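Local atomic coordinates of dally-like, isoform A (Drosophila melanogaster, PDB entry 6XTZ), a protein that probably acts as a cell-surface heparan sulfate proteoglycan of the glypican family that binds Wnt and shields its palmitoleate lipid so that signalling can reach distant cells. Residues A[501-504]-A[505-508]; A[449-452]-A[453-456]; A[66-69]-A[70-74]. The protein carries 5 engineered substitutions. One frame throughout, in Å; residues are numbered along the deposited sequence.

Interaction 1: A[501-504]-A[505-508]; sequences GSNP and EFTG
Asn503 and Phe506 are the two ends of a type I beta turn, and the Asn503 side chain adds an Asx turn inside it. The turn lies in the surface loop between helices 459-467 and 513-538 of the glypican core. Followed outward, the Asn503 side chain first meets the aromatic ring: Asn503 CB is 3.6 Å from Phe506 CD1. The chain then swings with CG anti to the backbone N (chi1 -172°), which directs the amide back over the turn and sets Asn503 CG 3.5 Å from Phe506 CD1. Asn503 OD1 accepts a hydrogen bond from Glu505 N at 2.8 Å, in the carbonyl plane and on a lone pair. Asn503 OD1 also lies at the edge of the Phe506 ring, in its plane, 3.4 Å from Phe506 CD1, where the weakly positive C-H rim suits an acceptor. Amide and ring planes stand nearly perpendicular, 88° apart. The other branch, ND2, is hydrogen-bonded to Asn253 O, so both ends of the buried amide are used and its rotation is fixed.

The backbone closes the turn by a hydrogen bond from Phe506 N to Asn503 O, 3.1 Å long. Pro504 suits the second position because its ring holds phi in the range that a type I turn needs there, and it has no N-H to leave without a partner. Glu505, third, rests against the amide, its CB 3.4 Å from Asn503 OD1, while its carboxylate turns toward helix 248-258 and binds a tris molecule, probably from the crystallisation liquor. Gly501 leads into the turn with a positive phi of 117°, at which a CB would run into the preceding carbonyl oxygen; its N is hydrogen-bonded to His260 NE2.

Interaction 2: A[449-452]-A[453-456]; sequences IRQR and VKDY
Ile449 and Val453 sit one turn apart on the last two turns of helix 441-455, a classic i to i+4 pair in the all-helical glypican core. Their branches lie side by side and point the same way, with Ile449 CG2 3.9 Å from Val453 CG2. Apolar side chains suit the pair because both residues are buried against neighbouring helices and offer only carbon there. Val453 N donates to Ile449 O at 2.8 Å.

On the exposed side Gln451 and Asp455 form a polar pair with the same spacing. Gln451 CG is anti to the backbone N (chi1 -176°), and a bend at chi2 carries NE2 forward one turn to Asp455 OD1. At 3.3 Å this hydrogen bond from Gln451 NE2 to Asp455 OD1 is weak, and the amide and carboxylate planes are turned 57° apart.

Further out, neighbouring helices pack against the segment. Ile449 and Val453 press on helices 185-216 and 263-283. Arg450, fully extended, makes a salt bridge through NE to Asp277 OD1, a carboxylate that Lys454 NZ approaches only as a long, weak ion pair. Arg452 reaches back one turn instead, its NE in a salt bridge with Asp448 OD1. Tyr456 follows the helix; its side chain touches Met76 and Ile79 of helix 51-110, and its O accepts from Trp269 NE1. Although Tyr456 has left helical backbone angles, its N still bonds Arg452 O at 3.0 Å, and ring atom CD2 of Tyr456 lies 3.1 Å from Arg452 O.

Interaction 3: A[66-69]-A[70-74]; sequences EGHT and KDQIS
His68 and Gln72 lie side by side along helix 51-110, the long helix of the glypican core, and point the same way. Here the i to i+4 spacing of an alpha helix sets one side chain above another. His68 holds CG anti to the backbone N (chi1 -178°), which brings the imidazole over the next turn, with His68 NE2 3.9 Å from Gln72 CG. Gln72 chooses the other common position, CG anti to the carbonyl carbon, and this first torsion brings Gln72 CG to 3.3 Å from His68 O; the bend at chi2 turns only what lies beyond CG. The contact is made by methylene carbon against ring. His68 NE2 is also hydrogen-bonded to Ser466 OG of helix 459-467, a helix on which Gln72 packs through Phe459.

Thr69 places OG1 between its backbone N and carbonyl carbon (chi1 61°), a rotation from which the hydroxyl can fold back to Leu65 O in a hydrogen bond, as threonines within helices often do. Four residues on, Ile73 packs its CG1 3.2 Å from Thr69 O and extends to CD1, which suits a buried position facing Phe459 and Trp460. Ile73 N donates to Thr69 O at 2.8 Å.

Lys70, mostly extended and bending only at its end, carries its amine away to the exposed side. Its carbonyl is doubly held. Ser74, again with a chi1 near +60°, turns its hydroxyl back one turn, and Ser74 OG (2.8 Å) and Ser74 N (3.0 Å) reach Lys70 O from opposite faces of the carbonyl plane.

Interactions 2 and 3 are both helical and lie close, their nearest atoms about 6 Å apart; interaction 1 is a loop, its nearest atoms about 20 Å from interaction 2 and about 13 Å from interaction 3. Interaction 2 is nearest the middle of the chain and joins an apolar pair on its buried side with charged and polar groups elsewhere, whereas interactions 3 and 1 are surface contacts. Tyr456 of interaction 2 packs on helix 51-110, which carries interaction 3. Both helices carry i to i+4 backbone bonds; in the loop, lacking that repeat, the Asn503 side-chain amide bonds the backbone.

Interaction 1: A[501-504]-A[505-508]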
ATOM      1  N   GLY A 501       3.312  16.317  17.360  1.00 78.18           N
ATOM      2  CA  GLY A 501       2.487  17.271  18.076  1.00 76.03           C
ATOM      3  C   GLY A 501       3.120  18.629  18.286  1.00 74.13           C
ATOM      4  O   GLY A 501       2.467  19.514  18.852  1.00 69.98           O
ATOM      5  N   SER A 502       4.365  18.828  17.858  1.00 73.40           N
ATOM      6  CA  SER A 502       5.048  20.100  18.024  1.00 69.19           C
ATOM      7  C   SER A 502       5.924  20.360  16.809  1.00 69.70           C
ATOM      8  O   SER A 502       6.241  19.451  16.037  1.00 71.18           O
ATOM      9  CB  SER A 502       5.895  20.124  19.303  1.00 69.26           C
ATOM     10  OG  SER A 502       6.965  19.196  19.228  1.00 70.05           O
ATOM     11  N   ASN A 503       6.313  21.629  16.654  1.00 61.15           N
ATOM     12  CA  ASN A 503       7.146  22.084  15.553  1.00 53.34           C
ATOM     13  C   ASN A 503       7.725  23.431  15.945  1.00 51.96           C
ATOM     14  O   ASN A 503       6.994  24.261  16.503  1.00 50.05           O
ATOM     15  CB  ASN A 503       6.342  22.204  14.254  1.00 52.77           C
ATOM     16  CG  ASN A 503       7.217  22.488  13.049  1.00 50.84           C
ATOM     17  OD1 ASN A 503       7.709  23.602  12.871  1.00 50.44           O
ATOM     18  ND2 ASN A 503       7.406  21.481  12.206  1.00 49.49           N
ATOM     19  N   PRO A 504       9.011  23.687  15.683  1.00 52.91           N
ATOM     20  CA  PRO A 504       9.601  24.973  16.092  1.00 52.47           C
ATOM     21  C   PRO A 504       8.974  26.179  15.415  1.00 52.64           C
ATOM     22  O   PRO A 504       9.078  27.291  15.945  1.00 52.13           O
ATOM     23  CB  PRO A 504      11.080  24.823  15.701  1.00 55.34           C
ATOM     24  CG  PRO A 504      11.302  23.350  15.580  1.00 63.04           C
ATOM     25  CD  PRO A 504      10.008  22.782  15.091  1.00 61.33           C
ATOM     26  N   GLU A 505       8.329  25.996  14.266  1.00 53.13           N
ATOM     27  CA  GLU A 505       7.728  27.089  13.516  1.00 48.52           C
ATOM     28  C   GLU A 505       6.238  27.238  13.787  1.00 47.46           C
ATOM     29  O   GLU A 505       5.572  28.029  13.113  1.00 50.55           O
ATOM     30  CB  GLU A 505       7.970  26.889  12.019  1.00 50.92           C
ATOM     31  CG  GLU A 505       9.429  26.680  11.665  1.00 50.73           C
ATOM     32  CD  GLU A 505      10.298  27.838  12.110  1.00 53.59           C
ATOM     33  OE1 GLU A 505       9.817  28.989  12.072  1.00 52.06           O
ATOM     34  OE2 GLU A 505      11.458  27.598  12.506  1.00 52.97           O
ATOM     35  N   PHE A 506       5.700  26.496  14.750  1.00 49.35           N
ATOM     36  CA  PHE A 506       4.285  26.544  15.082  1.00 50.72           C
ATOM     37  C   PHE A 506       4.129  26.662  16.591  1.00 55.78           C
ATOM     38  O   PHE A 506       4.898  26.066  17.351  1.00 58.00           O
ATOM     39  CB  PHE A 506       3.543  25.300  14.567  1.00 47.45           C
ATOM     40  CG  PHE A 506       3.501  25.196  13.066  1.00 45.31           C
ATOM     41  CD1 PHE A 506       4.603  24.747  12.356  1.00 40.60           C
ATOM     42  CD2 PHE A 506       2.355  25.535  12.369  1.00 40.02           C
ATOM     43  CE1 PHE A 506       4.566  24.649  10.978  1.00 39.58           C
ATOM     44  CE2 PHE A 506       2.309  25.436  10.990  1.00 39.00           C
ATOM     45  CZ  PHE A 506       3.416  24.992  10.294  1.00 38.77           C
ATOM     46  N   THR A 507       3.134  27.440  17.020  1.00 60.75           N
ATOM     47  CA  THR A 507       2.933  27.662  18.448  1.00 69.77           C
ATOM     48  C   THR A 507       2.460  26.388  19.137  1.00 70.50           C
ATOM     49  O   THR A 507       3.087  25.910  20.089  1.00 79.53           O
ATOM     50  CB  THR A 507       1.938  28.804  18.670  1.00 70.33           C
ATOM     51  OG1 THR A 507       0.663  28.447  18.122  1.00 79.62           O
ATOM     52  CG2 THR A 507       2.433  30.077  18.001  1.00 66.75           C
ATOM     53  N   GLY A 508       1.356  25.818  18.663  1.00 57.91           N
ATOM     54  CA  GLY A 508       0.835  24.598  19.247  1.00 56.66           C
ATOM     55  C   GLY A 508       1.002  23.392  18.347  1.00 55.50           C
ATOM     56  O   GLY A 508       2.042  23.229  17.701  1.00 55.68           O
TER

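Interaction 2: A[449-452]-A[453-456]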
ATOM      1  N   ILE A 449       5.686  -4.372  -8.807  1.00 41.87           N
ATOM      2  CA  ILE A 449       5.017  -3.778  -7.653  1.00 40.74           C
ATOM      3  C   ILE A 449       5.979  -3.658  -6.479  1.00 45.47           C
ATOM      4  O   ILE A 449       6.025  -2.626  -5.799  1.00 42.92           O
ATOM      5  CB  ILE A 449       3.773  -4.605  -7.282  1.00 37.19           C
ATOM      6  CG1 ILE A 449       2.695  -4.453  -8.358  1.00 35.76           C
ATOM      7  CG2 ILE A 449       3.255  -4.215  -5.907  1.00 36.31           C
ATOM      8  CD1 ILE A 449       1.551  -5.433  -8.217  1.00 37.87           C
ATOM      9  N   ARG A 450       6.768  -4.707  -6.230  1.00 45.43           N
ATOM     10  CA  ARG A 450       7.690  -4.696  -5.097  1.00 44.49           C
ATOM     11  C   ARG A 450       8.691  -3.553  -5.204  1.00 41.85           C
ATOM     12  O   ARG A 450       9.010  -2.901  -4.202  1.00 38.95           O
ATOM     13  CB  ARG A 450       8.418  -6.038  -5.006  1.00 35.85           C
ATOM     14  CG  ARG A 450       9.409  -6.135  -3.861  1.00 43.96           C
ATOM     15  CD  ARG A 450      10.213  -7.425  -3.938  1.00 42.28           C
ATOM     16  NE  ARG A 450      11.077  -7.602  -2.777  1.00 38.27           N
ATOM     17  CZ  ARG A 450      11.852  -8.666  -2.579  1.00 60.16           C
ATOM     18  NH1 ARG A 450      11.874  -9.649  -3.469  1.00 39.61           N
ATOM     19  NH2 ARG A 450      12.606  -8.745  -1.491  1.00 54.69           N
ATOM     20  N   GLN A 451       9.192  -3.288  -6.411  1.00 41.71           N
ATOM     21  CA  GLN A 451      10.163  -2.214  -6.582  1.00 41.87           C
ATOM     22  C   GLN A 451       9.508  -0.846  -6.434  1.00 47.40           C
ATOM     23  O   GLN A 451      10.097   0.071  -5.852  1.00 47.72           O
ATOM     24  CB  GLN A 451      10.849  -2.338  -7.942  1.00 46.83           C
ATOM     25  CG  GLN A 451      11.944  -1.311  -8.175  1.00 51.92           C
ATOM     26  CD  GLN A 451      13.053  -1.401  -7.144  1.00 57.05           C
ATOM     27  OE1 GLN A 451      13.542  -2.488  -6.832  1.00 58.15           O
ATOM     28  NE2 GLN A 451      13.454  -0.255  -6.606  1.00 57.12           N
ATOM     29  N   ARG A 452       8.287  -0.688  -6.951  1.00 47.00           N
ATOM     30  CA  ARG A 452       7.625   0.609  -6.866  1.00 44.28           C
ATOM     31  C   ARG A 452       7.151   0.896  -5.446  1.00 46.81           C
ATOM     32  O   ARG A 452       7.226   2.041  -4.983  1.00 49.57           O
ATOM     33  CB  ARG A 452       6.463   0.673  -7.857  1.00 39.21           C
ATOM     34  CG  ARG A 452       6.909   0.574  -9.309  1.00 41.18           C
ATOM     35  CD  ARG A 452       5.736   0.626 -10.269  1.00 49.75           C
ATOM     36  NE  ARG A 452       6.146   0.326 -11.638  1.00 62.22           N
ATOM     37  CZ  ARG A 452       6.541   1.238 -12.522  1.00 69.02           C
ATOM     38  NH1 ARG A 452       6.578   2.520 -12.186  1.00 68.79           N
ATOM     39  NH2 ARG A 452       6.897   0.866 -13.745  1.00 71.06           N
ATOM     40  N   VAL A 453       6.665  -0.125  -4.735  1.00 38.66           N
ATOM     41  CA  VAL A 453       6.332   0.060  -3.325  1.00 39.05           C
ATOM     42  C   VAL A 453       7.590   0.384  -2.530  1.00 41.44           C
ATOM     43  O   VAL A 453       7.562   1.180  -1.583  1.00 44.47           O
ATOM     44  CB  VAL A 453       5.605  -1.181  -2.773  1.00 37.62           C
ATOM     45  CG1 VAL A 453       5.398  -1.060  -1.271  1.00 32.08           C
ATOM     46  CG2 VAL A 453       4.266  -1.359  -3.472  1.00 35.16           C
ATOM     47  N   LYS A 454       8.719  -0.215  -2.917  1.00 40.75           N
ATOM     48  CA  LYS A 454       9.997   0.141  -2.312  1.00 44.69           C
ATOM     49  C   LYS A 454      10.340   1.602  -2.576  1.00 50.90           C
ATOM     50  O   LYS A 454      10.925   2.275  -1.718  1.00 57.49           O
ATOM     51  CB  LYS A 454      11.097  -0.775  -2.851  1.00 50.95           C
ATOM     52  CG  LYS A 454      12.312  -0.915  -1.952  1.00 58.11           C
ATOM     53  CD  LYS A 454      13.394  -1.738  -2.639  1.00 66.56           C
ATOM     54  CE  LYS A 454      14.354  -2.349  -1.632  1.00 76.05           C
ATOM     55  NZ  LYS A 454      13.683  -3.378  -0.791  1.00 77.55           N
ATOM     56  N   ASP A 455       9.980   2.112  -3.757  1.00 45.85           N
ATOM     57  CA  ASP A 455      10.265   3.506  -4.080  1.00 44.14           C
ATOM     58  C   ASP A 455       9.403   4.457  -3.256  1.00 38.30           C
ATOM     59  O   ASP A 455       9.879   5.509  -2.817  1.00 46.23           O
ATOM     60  CB  ASP A 455      10.055   3.758  -5.574  1.00 47.29           C
ATOM     61  CG  ASP A 455      11.075   3.040  -6.442  1.00 53.26           C
ATOM     62  OD1 ASP A 455      12.185   2.743  -5.950  1.00 55.38           O
ATOM     63  OD2 ASP A 455      10.767   2.782  -7.626  1.00 51.32           O
ATOM     64  N   TYR A 456       8.136   4.106  -3.034  1.00 39.07           N
ATOM     65  CA  TYR A 456       7.198   4.957  -2.313  1.00 43.23           C
ATOM     66  C   TYR A 456       7.209   4.722  -0.808  1.00 42.85           C
ATOM     67  O   TYR A 456       6.290   5.177  -0.118  1.00 37.11           O
ATOM     68  CB  TYR A 456       5.778   4.752  -2.846  1.00 42.75           C
ATOM     69  CG  TYR A 456       5.583   5.181  -4.283  1.00 42.15           C
ATOM     70  CD1 TYR A 456       5.836   6.488  -4.679  1.00 45.39           C
ATOM     71  CD2 TYR A 456       5.128   4.284  -5.237  1.00 44.66           C
ATOM     72  CE1 TYR A 456       5.653   6.883  -5.993  1.00 49.73           C
ATOM     73  CE2 TYR A 456       4.942   4.669  -6.548  1.00 48.89           C
ATOM     74  CZ  TYR A 456       5.205   5.967  -6.922  1.00 47.52           C
ATOM     75  OH  TYR A 456       5.018   6.343  -8.231  1.00 49.20           O
TER

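Interaction 3: A[66-69]-A[70-74]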
ATOM      1  N   GLU A  66      -0.437  23.131  -2.081  1.00 38.83           N
ATOM      2  CA  GLU A  66      -1.533  22.207  -2.354  1.00 45.22           C
ATOM      3  C   GLU A  66      -1.433  21.628  -3.760  1.00 46.58           C
ATOM      4  O   GLU A  66      -1.774  20.461  -3.981  1.00 44.23           O
ATOM      5  CB  GLU A  66      -2.877  22.906  -2.149  1.00 44.09           C
ATOM      6  CG  GLU A  66      -3.281  23.016  -0.688  1.00 59.94           C
ATOM      7  CD  GLU A  66      -4.601  23.737  -0.489  1.00 74.29           C
ATOM      8  OE1 GLU A  66      -4.957  24.584  -1.338  1.00 75.72           O
ATOM      9  OE2 GLU A  66      -5.283  23.455   0.521  1.00 76.44           O
ATOM     10  N   GLY A  67      -0.961  22.423  -4.721  1.00 43.91           N
ATOM     11  CA  GLY A  67      -0.775  21.905  -6.066  1.00 40.05           C
ATOM     12  C   GLY A  67       0.338  20.877  -6.149  1.00 46.05           C
ATOM     13  O   GLY A  67       0.196  19.847  -6.816  1.00 37.56           O
ATOM     14  N   HIS A  68       1.459  21.137  -5.469  1.00 42.45           N
ATOM     15  CA  HIS A  68       2.591  20.218  -5.528  1.00 44.29           C
ATOM     16  C   HIS A  68       2.263  18.885  -4.866  1.00 42.77           C
ATOM     17  O   HIS A  68       2.609  17.823  -5.394  1.00 42.97           O
ATOM     18  CB  HIS A  68       3.818  20.855  -4.876  1.00 49.50           C
ATOM     19  CG  HIS A  68       5.050  20.004  -4.938  1.00 61.51           C
ATOM     20  ND1 HIS A  68       5.996  20.134  -5.931  1.00 65.65           N
ATOM     21  CD2 HIS A  68       5.490  19.013  -4.127  1.00 63.13           C
ATOM     22  CE1 HIS A  68       6.966  19.261  -5.730  1.00 63.83           C
ATOM     23  NE2 HIS A  68       6.683  18.567  -4.642  1.00 63.75           N
ATOM     24  N   THR A  69       1.597  18.917  -3.710  1.00 41.40           N
ATOM     25  CA  THR A  69       1.250  17.672  -3.033  1.00 46.59           C
ATOM     26  C   THR A  69       0.169  16.914  -3.791  1.00 51.10           C
ATOM     27  O   THR A  69       0.191  15.679  -3.842  1.00 51.21           O
ATOM     28  CB  THR A  69       0.803  17.953  -1.598  1.00 46.49           C
ATOM     29  OG1 THR A  69      -0.359  18.792  -1.612  1.00 51.99           O
ATOM     30  CG2 THR A  69       1.914  18.641  -0.818  1.00 39.14           C
ATOM     31  N   LYS A  70      -0.784  17.634  -4.390  1.00 53.38           N
ATOM     32  CA  LYS A  70      -1.838  16.970  -5.153  1.00 53.39           C
ATOM     33  C   LYS A  70      -1.261  16.196  -6.332  1.00 46.78           C
ATOM     34  O   LYS A  70      -1.687  15.068  -6.611  1.00 43.03           O
ATOM     35  CB  LYS A  70      -2.864  17.995  -5.637  1.00 55.00           C
ATOM     36  CG  LYS A  70      -3.982  17.404  -6.482  1.00 59.41           C
ATOM     37  CD  LYS A  70      -4.943  18.483  -6.959  1.00 65.80           C
ATOM     38  CE  LYS A  70      -6.053  17.896  -7.815  1.00 69.72           C
ATOM     39  NZ  LYS A  70      -6.884  16.918  -7.057  1.00 71.85           N
ATOM     40  N   ASP A  71      -0.288  16.782  -7.032  0.58 41.90           N
ATOM     41  CA  ASP A  71       0.324  16.101  -8.167  0.58 43.11           C
ATOM     42  C   ASP A  71       1.132  14.889  -7.717  0.58 44.45           C
ATOM     43  O   ASP A  71       1.105  13.840  -8.371  0.58 45.05           O
ATOM     44  CB  ASP A  71       1.205  17.074  -8.949  0.58 43.59           C
ATOM     45  CG  ASP A  71       1.900  16.417 -10.124  0.58 44.36           C
ATOM     46  OD1 ASP A  71       1.201  16.013 -11.076  0.58 49.54           O
ATOM     47  OD2 ASP A  71       3.143  16.305 -10.096  0.58 45.01           O
ATOM     48  N   GLN A  72       1.854  15.013  -6.601  1.00 43.19           N
ATOM     49  CA  GLN A  72       2.657  13.899  -6.109  1.00 41.46           C
ATOM     50  C   GLN A  72       1.780  12.756  -5.613  1.00 40.23           C
ATOM     51  O   GLN A  72       2.046  11.586  -5.910  1.00 42.54           O
ATOM     52  CB  GLN A  72       3.588  14.379  -4.995  1.00 46.14           C
ATOM     53  CG  GLN A  72       4.686  15.318  -5.461  1.00 51.87           C
ATOM     54  CD  GLN A  72       5.737  14.611  -6.291  1.00 64.34           C
ATOM     55  OE1 GLN A  72       6.119  13.478  -5.996  1.00 68.95           O
ATOM     56  NE2 GLN A  72       6.207  15.275  -7.341  1.00 66.23           N
ATOM     57  N   ILE A  73       0.726  13.076  -4.861  1.00 39.80           N
ATOM     58  CA  ILE A  73      -0.096  12.037  -4.250  1.00 39.36           C
ATOM     59  C   ILE A  73      -0.934  11.321  -5.304  1.00 42.53           C
ATOM     60  O   ILE A  73      -1.007  10.088  -5.325  1.00 42.66           O
ATOM     61  CB  ILE A  73      -0.976  12.639  -3.140  1.00 33.42           C
ATOM     62  CG1 ILE A  73      -0.109  13.133  -1.979  1.00 36.30           C
ATOM     63  CG2 ILE A  73      -1.986  11.622  -2.653  1.00 36.46           C
ATOM     64  CD1 ILE A  73      -0.883  13.906  -0.928  1.00 34.38           C
ATOM     65  N   SER A  74      -1.576  12.081  -6.196  1.00 43.81           N
ATOM     66  CA  SER A  74      -2.447  11.461  -7.191  1.00 48.58           C
ATOM     67  C   SER A  74      -1.660  10.610  -8.183  1.00 41.71           C
ATOM     68  O   SER A  74      -2.177   9.600  -8.674  1.00 36.03           O
ATOM     69  CB  SER A  74      -3.249  12.528  -7.935  1.00 49.29           C
ATOM     70  OG  SER A  74      -2.403  13.340  -8.726  1.00 55.67           O
TER